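Local atomic coordinates of oxidoreductase (Bordetella pertussis, PDB entry 3Q2K), a protein that probably oxidises a UDP-linked N-acetylglucosamine uronic acid with NAD as cofactor, a step in making the sugar 2,3-diacetamido-2,3-dideoxy-D-mannuronic acid. Residues R195-N207 with R235-L247. Sequence-based numbering, arbitrary orientation.
Sequences RGKWEWDGGAFMN and RRIEAEDTGVAAL. With HP7 ((2S,3S,4R,5R,6R)-5-acetamido-6-[[[(2R,3S,4R,5R)-5-(2,4-dioxopyrimidin-1-yl)-3,4-dihydroxy-oxolan-2-yl]methoxy-hydroxy-phosphoryl]oxy-hydroxy-phosphoryl]oxy-3,4-dihydroxy-oxane-2-carboxylic acid), chain V.
G196 O accepts two backbone bonds, from E238 N and A239 N, which reach it from opposite faces of its carbonyl plane, and further along A204 N gives E240 O a straighter one of 2.8 Å. Between these points W198 lies with one ring face over the E238-A239 backbone: A239 CA sits 3.6 Å from the centroid of the six-membered ring, a CH-pi contact. E238 comes back to the same tryptophan, its chain extended beyond CG, and its OE1 takes W198 N on the anti side at 3.2 Å. The K197 chain crosses that carboxylate at a slant, CD nearest OE2, with NZ 4.5 Å from E238 OE2, too long for a salt bridge. A239 CB is pressed against G203 CA at 3.2 Å. All this belongs to the C-terminal alpha/beta domain of a Gfo/Idh/MocA-type dehydrogenase, where the loop before helix 210-220 lies against the chain entering sheet strand 242-249. With CG set between the backbone N and the carbonyl carbon (chi1 84°) and the chain bent at chi2, the E240 carboxylate turns to the start of the 204-206 turn; OE2 receives F205 N at 2.8 Å nearly along its C-O axis, and Y356 OH also bonds to it. The F205 ring meets this oxygen and G243 CA at its edge, CE2 lying 3.6 Å from the latter. Beyond the turn, N207 OD1 accepts a hydrogen bond from the sugar hydroxyl O4' of HP7 at 2.7 Å, while N207 ND2 is held by the syn lone pair of D201 OD1.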
loop_
_atom_site.group_PDB
_atom_site.type_symbol
_atom_site.label_atom_id
_atom_site.label_comp_id
_atom_site.label_asym_id
_atom_site.label_seq_id
_atom_site.Cartn_x
_atom_site.Cartn_y
_atom_site.Cartn_z
ATOM N N ARG C 195 -6.168 5.312 34.445
ATOM C CA ARG C 195 -5.035 4.423 34.194
ATOM C C ARG C 195 -5.411 3.509 33.032
ATOM O O ARG C 195 -6.563 3.094 32.994
ATOM C CB ARG C 195 -4.756 3.605 35.458
ATOM C CG ARG C 195 -3.844 4.320 36.447
ATOM C CD ARG C 195 -3.541 3.381 37.609
ATOM N NE ARG C 195 -3.006 4.033 38.800
ATOM C CZ ARG C 195 -1.828 4.648 38.825
ATOM N NH1 ARG C 195 -1.393 5.200 39.947
ATOM N NH2 ARG C 195 -1.078 4.712 37.732
ATOM N N GLY C 196 -4.518 3.242 32.082
ATOM C CA GLY C 196 -4.792 2.324 30.987
ATOM C C GLY C 196 -5.687 2.933 29.922
ATOM O O GLY C 196 -6.073 2.271 28.960
ATOM N N LYS C 197 -6.062 4.198 30.063
ATOM C CA LYS C 197 -6.778 4.884 28.983
ATOM C C LYS C 197 -5.896 5.569 27.944
ATOM O O LYS C 197 -4.857 6.107 28.333
ATOM C CB LYS C 197 -7.687 5.950 29.583
ATOM C CG LYS C 197 -8.522 5.419 30.734
ATOM C CD LYS C 197 -9.957 5.796 30.424
ATOM C CE LYS C 197 -10.914 5.166 31.420
ATOM N NZ LYS C 197 -12.162 5.964 31.283
ATOM N N TRP C 198 -6.265 5.560 26.665
ATOM C CA TRP C 198 -5.477 6.250 25.635
ATOM C C TRP C 198 -5.302 7.735 25.928
ATOM O O TRP C 198 -4.191 8.246 25.852
ATOM C CB TRP C 198 -6.024 6.157 24.200
ATOM C CG TRP C 198 -6.250 4.778 23.629
ATOM C CD1 TRP C 198 -7.462 4.221 23.327
ATOM C CD2 TRP C 198 -5.267 3.783 23.296
ATOM N NE1 TRP C 198 -7.290 2.949 22.836
ATOM C CE2 TRP C 198 -5.953 2.647 22.827
ATOM C CE3 TRP C 198 -3.871 3.745 23.342
ATOM C CZ2 TRP C 198 -5.283 1.508 22.377
ATOM C CZ3 TRP C 198 -3.207 2.614 22.902
ATOM C CH2 TRP C 198 -3.912 1.502 22.436
ATOM N N GLU C 199 -6.387 8.472 26.145
ATOM C CA GLU C 199 -6.321 9.898 26.453
ATOM C C GLU C 199 -5.439 10.222 27.662
ATOM O O GLU C 199 -4.621 11.123 27.555
ATOM C CB GLU C 199 -7.723 10.463 26.723
ATOM C CG GLU C 199 -7.765 11.978 26.927
ATOM C CD GLU C 199 -9.161 12.525 26.712
ATOM O OE1 GLU C 199 -9.273 13.743 26.470
ATOM O OE2 GLU C 199 -10.155 11.768 26.760
ATOM N N TRP C 200 -5.554 9.501 28.777
ATOM C CA TRP C 200 -4.939 9.916 30.032
ATOM C C TRP C 200 -3.563 9.315 30.310
ATOM O O TRP C 200 -2.756 9.885 31.050
ATOM C CB TRP C 200 -5.933 9.768 31.198
ATOM C CG TRP C 200 -7.259 10.411 30.867
ATOM C CD1 TRP C 200 -8.461 9.779 30.692
ATOM C CD2 TRP C 200 -7.510 11.800 30.610
ATOM N NE1 TRP C 200 -9.443 10.688 30.374
ATOM C CE2 TRP C 200 -8.882 11.936 30.309
ATOM C CE3 TRP C 200 -6.711 12.949 30.641
ATOM C CZ2 TRP C 200 -9.472 13.162 30.011
ATOM C CZ3 TRP C 200 -7.300 14.171 30.339
ATOM C CH2 TRP C 200 -8.673 14.272 30.056
ATOM N N ASP C 201 -3.278 8.150 29.739
ATOM C CA ASP C 201 -2.202 7.285 30.229
ATOM C C ASP C 201 -1.477 6.586 29.080
ATOM O O ASP C 201 -0.250 6.581 29.027
ATOM C CB ASP C 201 -2.857 6.247 31.149
ATOM C CG ASP C 201 -1.890 5.439 32.006
ATOM O OD1 ASP C 201 -0.661 5.663 32.116
ATOM O OD2 ASP C 201 -2.427 4.494 32.621
ATOM N N GLY C 202 -2.204 5.999 28.136
ATOM C CA GLY C 202 -1.577 5.064 27.207
ATOM C C GLY C 202 -1.406 3.727 27.899
ATOM O O GLY C 202 -1.957 3.501 28.976
ATOM N N GLY C 203 -0.633 2.829 27.303
ATOM C CA GLY C 203 -0.537 1.463 27.813
ATOM C C GLY C 203 0.849 1.146 28.343
ATOM O O GLY C 203 1.610 2.064 28.658
ATOM N N ALA C 204 1.220 -0.130 28.355
ATOM C CA ALA C 204 2.541 -0.493 28.858
ATOM C C ALA C 204 3.720 0.345 28.352
ATOM O O ALA C 204 4.748 0.494 29.024
ATOM C CB ALA C 204 2.825 -1.930 28.476
ATOM N N PHE C 205 3.653 0.745 27.085
ATOM C CA PHE C 205 4.788 1.412 26.444
ATOM C C PHE C 205 4.881 2.843 26.950
ATOM O O PHE C 205 5.948 3.275 27.387
ATOM C CB PHE C 205 4.724 1.442 24.908
ATOM C CG PHE C 205 5.254 0.194 24.264
ATOM C CD1 PHE C 205 6.582 0.100 23.890
ATOM C CD2 PHE C 205 4.429 -0.903 24.053
ATOM C CE1 PHE C 205 7.057 -1.043 23.273
ATOM C CE2 PHE C 205 4.910 -2.057 23.469
ATOM C CZ PHE C 205 6.223 -2.126 23.061
ATOM N N MET C 206 3.752 3.544 26.900
ATOM C CA MET C 206 3.717 4.971 27.185
ATOM C C MET C 206 3.855 5.264 28.676
ATOM O O MET C 206 4.527 6.213 29.070
ATOM C CB MET C 206 2.420 5.597 26.679
ATOM C CG MET C 206 2.345 7.107 26.859
ATOM S SD MET C 206 0.931 7.664 25.889
ATOM C CE MET C 206 1.722 7.871 24.299
ATOM N N ASN C 207 3.265 4.428 29.523
ATOM C CA ASN C 207 3.412 4.636 30.957
ATOM C C ASN C 207 4.700 3.995 31.474
ATOM O O ASN C 207 5.701 4.695 31.625
ATOM C CB ASN C 207 2.159 4.202 31.725
ATOM C CG ASN C 207 2.251 4.567 33.176
ATOM O OD1 ASN C 207 3.355 4.463 33.704
ATOM N ND2 ASN C 207 1.162 5.033 33.785
ATOM N N ARG C 235 -5.489 -7.510 30.671
ATOM C CA ARG C 235 -6.118 -6.528 31.553
ATOM C C ARG C 235 -7.380 -5.921 30.956
ATOM O O ARG C 235 -7.478 -5.786 29.738
ATOM C CB ARG C 235 -5.128 -5.409 31.880
ATOM C CG ARG C 235 -4.020 -5.994 32.740
ATOM C CD ARG C 235 -4.455 -6.522 34.104
ATOM N NE ARG C 235 -3.242 -7.111 34.667
ATOM C CZ ARG C 235 -3.043 -8.424 34.660
ATOM N NH1 ARG C 235 -4.011 -9.199 34.197
ATOM N NH2 ARG C 235 -1.920 -8.967 35.106
ATOM N N ARG C 236 -8.346 -5.517 31.775
ATOM C CA ARG C 236 -9.498 -4.809 31.223
ATOM C C ARG C 236 -9.145 -3.331 31.289
ATOM O O ARG C 236 -9.344 -2.721 32.335
ATOM C CB ARG C 236 -10.802 -5.050 31.995
ATOM C CG ARG C 236 -11.533 -6.315 31.549
ATOM C CD ARG C 236 -12.870 -6.534 32.249
ATOM N NE ARG C 236 -12.717 -7.177 33.551
ATOM C CZ ARG C 236 -12.731 -6.530 34.712
ATOM N NH1 ARG C 236 -12.912 -5.216 34.737
ATOM N NH2 ARG C 236 -12.570 -7.206 35.842
ATOM N N ILE C 237 -8.559 -2.803 30.221
ATOM C CA ILE C 237 -8.109 -1.417 30.099
ATOM C C ILE C 237 -8.213 -1.095 28.610
ATOM O O ILE C 237 -8.455 -2.026 27.839
ATOM C CB ILE C 237 -6.623 -1.285 30.486
ATOM C CG1 ILE C 237 -5.781 -2.257 29.657
ATOM C CG2 ILE C 237 -6.419 -1.494 31.981
ATOM C CD1 ILE C 237 -4.276 -2.057 29.779
ATOM N N GLU C 238 -7.972 0.147 28.191
ATOM C CA GLU C 238 -8.101 0.480 26.777
ATOM C C GLU C 238 -6.871 0.211 25.909
ATOM O O GLU C 238 -7.007 -0.149 24.745
ATOM C CB GLU C 238 -8.475 1.949 26.612
ATOM C CG GLU C 238 -9.774 2.337 27.297
ATOM C CD GLU C 238 -10.123 3.787 27.011
ATOM O OE1 GLU C 238 -9.242 4.532 26.540
ATOM O OE2 GLU C 238 -11.269 4.228 27.218
ATOM N N ALA C 239 -5.689 0.421 26.478
ATOM C CA ALA C 239 -4.410 0.506 25.783
ATOM C C ALA C 239 -3.786 -0.871 25.892
ATOM O O ALA C 239 -4.394 -1.795 26.436
ATOM C CB ALA C 239 -3.515 1.512 26.538
ATOM N N GLU C 240 -2.544 -0.977 25.437
ATOM C CA GLU C 240 -1.968 -2.316 25.328
ATOM C C GLU C 240 -1.335 -2.679 26.670
ATOM O O GLU C 240 -0.885 -1.764 27.355
ATOM C CB GLU C 240 -0.899 -2.355 24.235
ATOM C CG GLU C 240 0.455 -1.870 24.744
ATOM C CD GLU C 240 0.553 -0.355 24.804
ATOM O OE1 GLU C 240 -0.392 0.318 24.348
ATOM O OE2 GLU C 240 1.560 0.207 25.289
ATOM N N ASP C 241 -1.323 -3.954 27.058
ATOM C CA ASP C 241 -0.596 -4.409 28.241
ATOM C C ASP C 241 0.636 -5.189 27.815
ATOM O O ASP C 241 1.465 -5.514 28.661
ATOM C CB ASP C 241 -1.438 -5.284 29.183
ATOM C CG ASP C 241 -2.053 -6.501 28.518
ATOM O OD1 ASP C 241 -1.526 -7.049 27.527
ATOM O OD2 ASP C 241 -3.094 -6.957 29.032
ATOM N N THR C 242 0.749 -5.484 26.523
ATOM C CA THR C 242 1.863 -6.282 26.042
ATOM C C THR C 242 2.199 -5.814 24.634
ATOM O O THR C 242 1.300 -5.543 23.831
ATOM C CB THR C 242 1.311 -7.713 25.922
ATOM O OG1 THR C 242 0.897 -8.144 27.223
ATOM C CG2 THR C 242 2.336 -8.642 25.317
ATOM N N GLY C 243 3.489 -5.756 24.326
ATOM C CA GLY C 243 3.890 -5.511 22.952
ATOM C C GLY C 243 5.363 -5.686 22.665
ATOM O O GLY C 243 6.191 -5.938 23.542
ATOM N N VAL C 244 5.651 -5.568 21.376
ATOM C CA VAL C 244 7.017 -5.661 20.853
ATOM C C VAL C 244 7.186 -4.626 19.737
ATOM O O VAL C 244 6.272 -4.444 18.929
ATOM C CB VAL C 244 7.301 -7.102 20.347
ATOM C CG1 VAL C 244 6.447 -7.484 19.151
ATOM C CG2 VAL C 244 8.732 -7.217 19.857
ATOM N N ALA C 245 8.345 -3.975 19.673
ATOM C CA ALA C 245 8.726 -3.131 18.542
ATOM C C ALA C 245 10.043 -3.582 17.935
ATOM O O ALA C 245 10.984 -3.817 18.702
ATOM C CB ALA C 245 8.849 -1.661 18.943
ATOM N N ALA C 246 10.089 -3.667 16.602
ATOM C CA ALA C 246 11.330 -3.915 15.869
ATOM C C ALA C 246 11.865 -2.532 15.517
ATOM O O ALA C 246 11.097 -1.659 15.107
ATOM C CB ALA C 246 11.058 -4.742 14.594
ATOM N N LEU C 247 13.176 -2.338 15.627
ATOM C CA LEU C 247 13.790 -1.042 15.379
ATOM C C LEU C 247 14.899 -1.059 14.330
ATOM O O LEU C 247 15.654 -2.025 14.202
ATOM C CB LEU C 247 14.412 -0.544 16.688
ATOM C CG LEU C 247 13.457 -0.846 17.839
ATOM C CD1 LEU C 247 14.222 -0.994 19.135
ATOM C CD2 LEU C 247 12.451 0.288 17.906
HETATM N N1 HP7 V . 3.767 -3.974 41.020
HETATM C C2 HP7 V . 3.357 -5.247 41.116
HETATM O O2 HP7 V . 2.173 -5.632 41.195
HETATM N N3 HP7 V . 4.268 -6.234 41.122
HETATM C C4 HP7 V . 5.579 -5.932 41.025
HETATM O O4 HP7 V . 6.348 -6.916 40.991
HETATM C C5 HP7 V . 6.024 -4.614 40.923
HETATM C C6 HP7 V . 5.056 -3.611 40.927
HETATM P PA HP7 V . 6.305 0.469 41.664
HETATM P PB HP7 V . 7.366 2.934 40.675
HETATM O "O'P" HP7 V . 3.343 1.590 37.316
HETATM O "O'Q" HP7 V . 2.531 3.520 37.666
HETATM C "C1'" HP7 V . 7.218 2.813 38.062
HETATM O O1A HP7 V . 7.532 -0.412 41.574
HETATM O O1B HP7 V . 8.819 2.547 40.812
HETATM C C1C HP7 V . 2.733 -2.940 41.014
HETATM C "C2'" HP7 V . 7.754 3.664 36.908
HETATM N "N2'" HP7 V . 8.986 4.390 37.183
HETATM O O2A HP7 V . 5.769 0.997 42.975
HETATM O O2B HP7 V . 6.654 3.847 41.639
HETATM C C2C HP7 V . 2.506 -2.434 42.432
HETATM O O2C HP7 V . 1.116 -2.126 42.540
HETATM C "C3'" HP7 V . 6.727 4.744 36.592
HETATM O "O3'" HP7 V . 7.097 5.634 35.522
HETATM O O3A HP7 V . 6.455 1.614 40.542
HETATM O O3B HP7 V . 7.216 3.639 39.228
HETATM C C3C HP7 V . 3.134 -1.056 42.337
HETATM O O3C HP7 V . 2.495 -0.234 43.311
HETATM C "C4'" HP7 V . 5.384 4.045 36.386
HETATM O "O4'" HP7 V . 4.443 5.084 36.094
HETATM C C4C HP7 V . 2.817 -0.608 40.917
HETATM O O4C HP7 V . 3.139 -1.815 40.231
HETATM C "C5'" HP7 V . 4.935 3.355 37.671
HETATM O "O5'" HP7 V . 5.881 2.317 37.900
HETATM C C5C HP7 V . 3.908 0.383 40.531
HETATM O O5C HP7 V . 5.107 -0.293 40.910
HETATM C "C6'" HP7 V . 3.545 2.800 37.540
HETATM C "C7'" HP7 V . 10.180 3.824 37.033
HETATM O "O7'" HP7 V . 10.211 2.699 36.545
HETATM C "C8'" HP7 V . 11.436 4.542 37.441
#